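Local coordinates for FOKI restriction endonuclease (Planomicrobium okeanokoites, PDB 2FOK), which cuts DNA as a type IIS restriction endonuclease, a metal-dependent enzyme that pairs a DNA-recognition region with a separate PD-(D/E)XK-family cleavage domain, at residues I344-D347 with I348-L351; I358-G362 with R363-L367. All coordinates share one frame; numbering follows the deposited sequence.

Contact 1: residues I344-D347 with I348-L351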
ATOM      1  N   ILE A 344       0.268 -19.252  -4.495  1.00 23.52           N
ATOM      2  CA  ILE A 344       1.495 -19.500  -3.747  1.00 25.70           C
ATOM      3  C   ILE A 344       2.649 -18.693  -4.344  1.00 24.77           C
ATOM      4  O   ILE A 344       3.504 -18.190  -3.613  1.00 29.91           O
ATOM      5  CB  ILE A 344       1.860 -21.015  -3.739  1.00 23.59           C
ATOM      6  CG1 ILE A 344       0.720 -21.816  -3.108  1.00 23.10           C
ATOM      7  CG2 ILE A 344       3.153 -21.248  -2.966  1.00 22.59           C
ATOM      8  CD1 ILE A 344       0.840 -23.310  -3.280  1.00 23.67           C
ATOM      9  N   GLU A 345       2.662 -18.563  -5.668  1.00 22.54           N
ATOM     10  CA  GLU A 345       3.702 -17.797  -6.361  1.00 23.63           C
ATOM     11  C   GLU A 345       3.581 -16.304  -6.034  1.00 21.94           C
ATOM     12  O   GLU A 345       4.585 -15.617  -5.868  1.00 24.13           O
ATOM     13  CB  GLU A 345       3.589 -17.977  -7.886  1.00 24.04           C
ATOM     14  CG  GLU A 345       3.931 -19.362  -8.401  1.00 34.10           C
ATOM     15  CD  GLU A 345       3.771 -19.498  -9.919  1.00 38.09           C
ATOM     16  OE1 GLU A 345       2.854 -18.873 -10.494  1.00 39.53           O
ATOM     17  OE2 GLU A 345       4.562 -20.239 -10.539  1.00 39.58           O
ATOM     18  N   ASN A 346       2.351 -15.798  -5.947  1.00 20.45           N
ATOM     19  CA  ASN A 346       2.146 -14.383  -5.638  1.00 19.32           C
ATOM     20  C   ASN A 346       2.478 -14.103  -4.180  1.00 17.89           C
ATOM     21  O   ASN A 346       2.951 -13.020  -3.831  1.00 18.17           O
ATOM     22  CB  ASN A 346       0.699 -13.961  -5.929  1.00 20.54           C
ATOM     23  CG  ASN A 346       0.485 -12.450  -5.766  1.00 19.43           C
ATOM     24  OD1 ASN A 346       0.833 -11.657  -6.647  1.00 14.31           O
ATOM     25  ND2 ASN A 346      -0.098 -12.057  -4.645  1.00 18.26           N
ATOM     26  N   ASP A 347       2.229 -15.090  -3.330  1.00 20.53           N
ATOM     27  CA  ASP A 347       2.525 -14.970  -1.908  1.00 23.10           C
ATOM     28  C   ASP A 347       4.045 -14.906  -1.713  1.00 20.87           C
ATOM     29  O   ASP A 347       4.529 -14.285  -0.783  1.00 23.29           O
ATOM     30  CB  ASP A 347       1.952 -16.178  -1.150  1.00 26.02           C
ATOM     31  CG  ASP A 347       0.538 -15.945  -0.648  1.00 31.06           C
ATOM     32  OD1 ASP A 347       0.021 -14.815  -0.787  1.00 33.33           O
ATOM     33  OD2 ASP A 347      -0.067 -16.903  -0.113  1.00 32.03           O
ATOM     34  N   ILE A 348       4.797 -15.547  -2.605  1.00 27.66           N
ATOM     35  CA  ILE A 348       6.264 -15.560  -2.513  1.00 23.52           C
ATOM     36  C   ILE A 348       6.897 -14.269  -3.010  1.00 23.64           C
ATOM     37  O   ILE A 348       7.922 -13.834  -2.487  1.00 26.55           O
ATOM     38  CB  ILE A 348       6.863 -16.747  -3.312  1.00 24.07           C
ATOM     39  CG1 ILE A 348       6.405 -18.059  -2.683  1.00 19.79           C
ATOM     40  CG2 ILE A 348       8.394 -16.659  -3.351  1.00 17.37           C
ATOM     41  CD1 ILE A 348       6.988 -19.292  -3.326  1.00 26.15           C
ATOM     42  N   LYS A 349       6.295 -13.664  -4.029  1.00 24.82           N
ATOM     43  CA  LYS A 349       6.809 -12.417  -4.583  1.00 19.93           C
ATOM     44  C   LYS A 349       6.668 -11.327  -3.539  1.00 23.12           C
ATOM     45  O   LYS A 349       7.447 -10.370  -3.513  1.00 26.41           O
ATOM     46  CB  LYS A 349       6.027 -12.023  -5.832  1.00 23.06           C
ATOM     47  CG  LYS A 349       6.305 -10.604  -6.290  1.00 29.99           C
ATOM     48  CD  LYS A 349       6.122 -10.452  -7.778  1.00 30.54           C
ATOM     49  CE  LYS A 349       4.658 -10.431  -8.147  1.00 34.74           C
ATOM     50  NZ  LYS A 349       3.802  -9.860  -7.075  1.00 35.35           N
ATOM     51  N   GLY A 350       5.660 -11.476  -2.683  1.00 25.20           N
ATOM     52  CA  GLY A 350       5.426 -10.510  -1.625  1.00 21.87           C
ATOM     53  C   GLY A 350       6.464 -10.673  -0.531  1.00 25.81           C
ATOM     54  O   GLY A 350       6.926  -9.685   0.034  1.00 21.27           O
ATOM     55  N   LEU A 351       6.830 -11.919  -0.223  1.00 25.07           N
ATOM     56  CA  LEU A 351       7.838 -12.165   0.807  1.00 24.84           C
ATOM     57  C   LEU A 351       9.140 -11.519   0.342  1.00 25.60           C
ATOM     58  O   LEU A 351       9.801 -10.790   1.086  1.00 23.80           O
ATOM     59  CB  LEU A 351       8.025 -13.667   1.019  1.00 22.84           C
ATOM     60  CG  LEU A 351       6.862 -14.331   1.765  1.00 23.69           C
ATOM     61  CD1 LEU A 351       7.024 -15.833   1.763  1.00 25.50           C
ATOM     62  CD2 LEU A 351       6.812 -13.806   3.196  1.00 24.01           C
TER

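Contact 2: residues I358-G362 with R363-L367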
ATOM      1  N   ILE A 358      14.811 -14.915  -1.240  1.00 28.08           N
ATOM      2  CA  ILE A 358      14.438 -16.239  -1.728  1.00 31.43           C
ATOM      3  C   ILE A 358      14.864 -16.338  -3.186  1.00 32.26           C
ATOM      4  O   ILE A 358      14.239 -15.745  -4.065  1.00 32.64           O
ATOM      5  CB  ILE A 358      12.911 -16.481  -1.633  1.00 28.46           C
ATOM      6  CG1 ILE A 358      12.459 -16.328  -0.182  1.00 27.42           C
ATOM      7  CG2 ILE A 358      12.564 -17.869  -2.163  1.00 24.83           C
ATOM      8  CD1 ILE A 358      10.953 -16.400   0.010  1.00 33.05           C
ATOM      9  N   GLU A 359      15.939 -17.074  -3.433  1.00 34.64           N
ATOM     10  CA  GLU A 359      16.444 -17.250  -4.788  1.00 37.55           C
ATOM     11  C   GLU A 359      15.531 -18.174  -5.571  1.00 36.52           C
ATOM     12  O   GLU A 359      14.975 -19.128  -5.025  1.00 35.45           O
ATOM     13  CB  GLU A 359      17.863 -17.834  -4.770  1.00 38.24           C
ATOM     14  CG  GLU A 359      18.215 -18.695  -5.991  1.00 43.71           C
ATOM     15  CD  GLU A 359      18.687 -20.091  -5.613  1.00 45.59           C
ATOM     16  OE1 GLU A 359      19.803 -20.213  -5.067  1.00 46.80           O
ATOM     17  OE2 GLU A 359      17.944 -21.070  -5.859  1.00 47.17           O
ATOM     18  N   ILE A 360      15.370 -17.863  -6.850  1.00 38.64           N
ATOM     19  CA  ILE A 360      14.559 -18.665  -7.753  1.00 40.36           C
ATOM     20  C   ILE A 360      15.452 -19.010  -8.942  1.00 40.52           C
ATOM     21  O   ILE A 360      15.883 -18.125  -9.682  1.00 40.30           O
ATOM     22  CB  ILE A 360      13.315 -17.885  -8.254  1.00 42.31           C
ATOM     23  CG1 ILE A 360      12.525 -17.340  -7.063  1.00 41.12           C
ATOM     24  CG2 ILE A 360      12.421 -18.798  -9.102  1.00 39.01           C
ATOM     25  CD1 ILE A 360      11.772 -16.044  -7.368  1.00 42.30           C
ATOM     26  N   LYS A 361      15.755 -20.292  -9.104  1.00 38.70           N
ATOM     27  CA  LYS A 361      16.591 -20.736 -10.211  1.00 39.18           C
ATOM     28  C   LYS A 361      15.769 -21.680 -11.071  1.00 38.92           C
ATOM     29  O   LYS A 361      15.593 -22.856 -10.737  1.00 38.68           O
ATOM     30  CB  LYS A 361      17.844 -21.449  -9.689  1.00 39.46           C
ATOM     31  CG  LYS A 361      18.885 -20.513  -9.067  1.00 43.33           C
ATOM     32  CD  LYS A 361      18.955 -19.165  -9.789  1.00 46.11           C
ATOM     33  CE  LYS A 361      20.190 -18.367  -9.370  1.00 49.91           C
ATOM     34  NZ  LYS A 361      19.936 -17.511  -8.171  1.00 49.43           N
ATOM     35  N   GLY A 362      15.253 -21.158 -12.177  1.00 38.28           N
ATOM     36  CA  GLY A 362      14.439 -21.976 -13.045  1.00 40.01           C
ATOM     37  C   GLY A 362      13.172 -22.366 -12.312  1.00 39.97           C
ATOM     38  O   GLY A 362      12.375 -21.505 -11.941  1.00 42.56           O
ATOM     39  N   ARG A 363      12.993 -23.661 -12.086  1.00 37.76           N
ATOM     40  CA  ARG A 363      11.806 -24.164 -11.403  1.00 39.05           C
ATOM     41  C   ARG A 363      11.997 -24.371  -9.902  1.00 38.42           C
ATOM     42  O   ARG A 363      11.105 -24.893  -9.242  1.00 39.22           O
ATOM     43  CB  ARG A 363      11.372 -25.497 -12.018  1.00 35.47           C
ATOM     44  CG  ARG A 363      10.635 -25.374 -13.340  1.00 40.37           C
ATOM     45  CD  ARG A 363      10.848 -26.599 -14.223  1.00 40.05           C
ATOM     46  NE  ARG A 363      11.093 -27.813 -13.449  1.00 42.77           N
ATOM     47  CZ  ARG A 363      10.344 -28.908 -13.523  1.00 42.39           C
ATOM     48  NH1 ARG A 363       9.299 -28.949 -14.336  1.00 43.21           N
ATOM     49  NH2 ARG A 363      10.638 -29.965 -12.785  1.00 44.08           N
ATOM     50  N   PHE A 364      13.137 -23.952  -9.358  1.00 37.29           N
ATOM     51  CA  PHE A 364      13.402 -24.168  -7.938  1.00 34.51           C
ATOM     52  C   PHE A 364      13.574 -22.929  -7.078  1.00 33.47           C
ATOM     53  O   PHE A 364      14.242 -21.967  -7.461  1.00 37.34           O
ATOM     54  CB  PHE A 364      14.636 -25.053  -7.774  1.00 38.49           C
ATOM     55  CG  PHE A 364      14.480 -26.425  -8.363  1.00 40.27           C
ATOM     56  CD1 PHE A 364      13.749 -27.406  -7.691  1.00 41.29           C
ATOM     57  CD2 PHE A 364      15.059 -26.741  -9.593  1.00 39.79           C
ATOM     58  CE1 PHE A 364      13.594 -28.680  -8.238  1.00 39.86           C
ATOM     59  CE2 PHE A 364      14.912 -28.010 -10.147  1.00 38.69           C
ATOM     60  CZ  PHE A 364      14.177 -28.983  -9.470  1.00 39.77           C
ATOM     61  N   TYR A 365      12.965 -22.966  -5.900  1.00 29.29           N
ATOM     62  CA  TYR A 365      13.051 -21.869  -4.953  1.00 27.13           C
ATOM     63  C   TYR A 365      13.905 -22.324  -3.772  1.00 28.31           C
ATOM     64  O   TYR A 365      13.887 -23.496  -3.388  1.00 30.02           O
ATOM     65  CB  TYR A 365      11.661 -21.493  -4.426  1.00 24.05           C
ATOM     66  CG  TYR A 365      10.693 -20.950  -5.455  1.00 25.92           C
ATOM     67  CD1 TYR A 365      10.060 -21.800  -6.362  1.00 23.60           C
ATOM     68  CD2 TYR A 365      10.379 -19.591  -5.499  1.00 25.51           C
ATOM     69  CE1 TYR A 365       9.139 -21.320  -7.286  1.00 22.55           C
ATOM     70  CE2 TYR A 365       9.453 -19.095  -6.424  1.00 26.28           C
ATOM     71  CZ  TYR A 365       8.839 -19.969  -7.313  1.00 29.20           C
ATOM     72  OH  TYR A 365       7.932 -19.495  -8.242  1.00 36.25           O
ATOM     73  N   GLN A 366      14.650 -21.393  -3.192  1.00 29.10           N
ATOM     74  CA  GLN A 366      15.464 -21.708  -2.033  1.00 30.22           C
ATOM     75  C   GLN A 366      15.721 -20.470  -1.197  1.00 25.70           C
ATOM     76  O   GLN A 366      16.354 -19.529  -1.666  1.00 25.55           O
ATOM     77  CB  GLN A 366      16.798 -22.323  -2.448  1.00 29.61           C
ATOM     78  CG  GLN A 366      17.468 -23.081  -1.313  1.00 36.05           C
ATOM     79  CD  GLN A 366      18.794 -23.693  -1.723  1.00 38.36           C
ATOM     80  OE1 GLN A 366      19.736 -23.745  -0.934  1.00 38.73           O
ATOM     81  NE2 GLN A 366      18.871 -24.154  -2.965  1.00 36.21           N
ATOM     82  N   LEU A 367      15.223 -20.470   0.037  1.00 23.70           N
ATOM     83  CA  LEU A 367      15.436 -19.330   0.927  1.00 26.90           C
ATOM     84  C   LEU A 367      16.902 -19.274   1.369  1.00 24.75           C
ATOM     85  O   LEU A 367      17.471 -20.279   1.785  1.00 25.31           O
ATOM     86  CB  LEU A 367      14.538 -19.439   2.156  1.00 24.90           C
ATOM     87  CG  LEU A 367      14.445 -18.173   3.015  1.00 24.73           C
ATOM     88  CD1 LEU A 367      13.031 -17.621   2.959  1.00 25.14           C
ATOM     89  CD2 LEU A 367      14.849 -18.489   4.447  1.00 17.37           C
TER

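Contact 1: residues I344-D347 with I348-L351
Lys349 N gives its hydrogen to Glu345 O at 3.2 Å, with the donor tilted 25° from the carbonyl plane. The other backbone bonds over these two turns are weaker. Ile348 N divides its hydrogen between two acceptors, Ile344 O at 3.1 Å and Glu345 O at 3.3 Å, both poorly aligned and weak, so Glu345 O serves two donors. Further along, Gly350 N reaches Asn346 O and Leu351 N reaches Asp347 O, each weakly at 3.3 Å.

This is helix 341-352 in the D3 region of FokI, a family of the helix-turn-helix clan, and its residues divide by face. On the inner face, Ile344 CG2 and Ile348 CD1 meet at 4.3 Å. Ile348 keeps CG1 beside its own backbone N (chi1 -64°), which sets that methylene against Ile344 O. Ile344 goes on to touch Ile325 and Ile328 of helix 325-334, while Leu351 lays CG against Asp347 O at 3.5 Å and also meets Leu314 of helix 303-319.

Asp347 is buried, yet both carboxylate oxygens have partners: OD1 forms a salt bridge with Arg310 and OD2 one with Arg309, which probably stabilises the ionised form. On the outer face Asn346 and Lys349 slant across one another. Lys349 folds at chi3 (75°) and chi4, bringing its ammonium back down the helix until NZ makes a long, weak hydrogen bond to Asn346 OD1 at 3.5 Å.

Contact 2: residues I358-G362 with R363-L367
Four backbone hydrogen bonds tie Ile358-Lys361 to Phe364-Leu367 as a tight antiparallel hairpin. Gln366 N meets Glu359 O at 2.9 Å in the carbonyl plane, whereas the return bond from Glu359 N approaches Gln366 O from above that oxygen's own carbonyl plane. Nearer the loop, Lys361 N meets Phe364 O at 2.8 Å, nearly in line with the C=O bond, and Phe364 N closes the ring on Lys361 O at 3.0 Å. Gly362, at positive phi (65°), and Arg363 are the central pair of a type II' turn from Lys361 to Phe364.

Apolar contacts gather on the face of Ile358, Ile360, Tyr365 and Leu367. Ile360 runs alongside Tyr365, with CG1 beside its backbone N (chi1 -54°) and CG2 anti to it, which turns both branches to the ring: CG2 sits over one face as a CH-pi contact, 4.1 Å from the centroid, and CG1 packs 3.5 Å from Tyr365 CD2. Ile358 CG2 comes instead to the edge of the same ring, while its CG1 is pressed tightly against Leu367 CD1 at 3.4 Å. On the other face, Glu359 and Gln366 run side by side, carboxylate and amide planes 71° apart.

Ile358 and Ile360 face Ile352 of helix 341-352, Ile358 and Leu367 reach Leu317 of helix 303-319, and Tyr365 bonds through its backbone to Leu323, making 364-367 the middle strand of a three-stranded sheet with 323-324.

How the contacts relate
Contact 1 is mostly buried and contact 2 lies at the surface, their centres 12 Å apart within one compact unit: a short loop leads from helix 341-352 into the hairpin. They share the apolar side of both elements. Tyr365 takes Ile348 CD1 against its ring and Glu345 CG near its hydroxyl, and Ile358 CD1 fits against Leu351 CB and Ile348 CG2. Each contact rests on local backbone bonding, but of a different kind: mostly weak i to i+4 bonds along the helix, shorter cross-strand bonds in the hairpin. Buried charge paired with arginines of helix 303-319 belongs to contact 1; contact 2's side chains rely on aliphatic and aromatic packing.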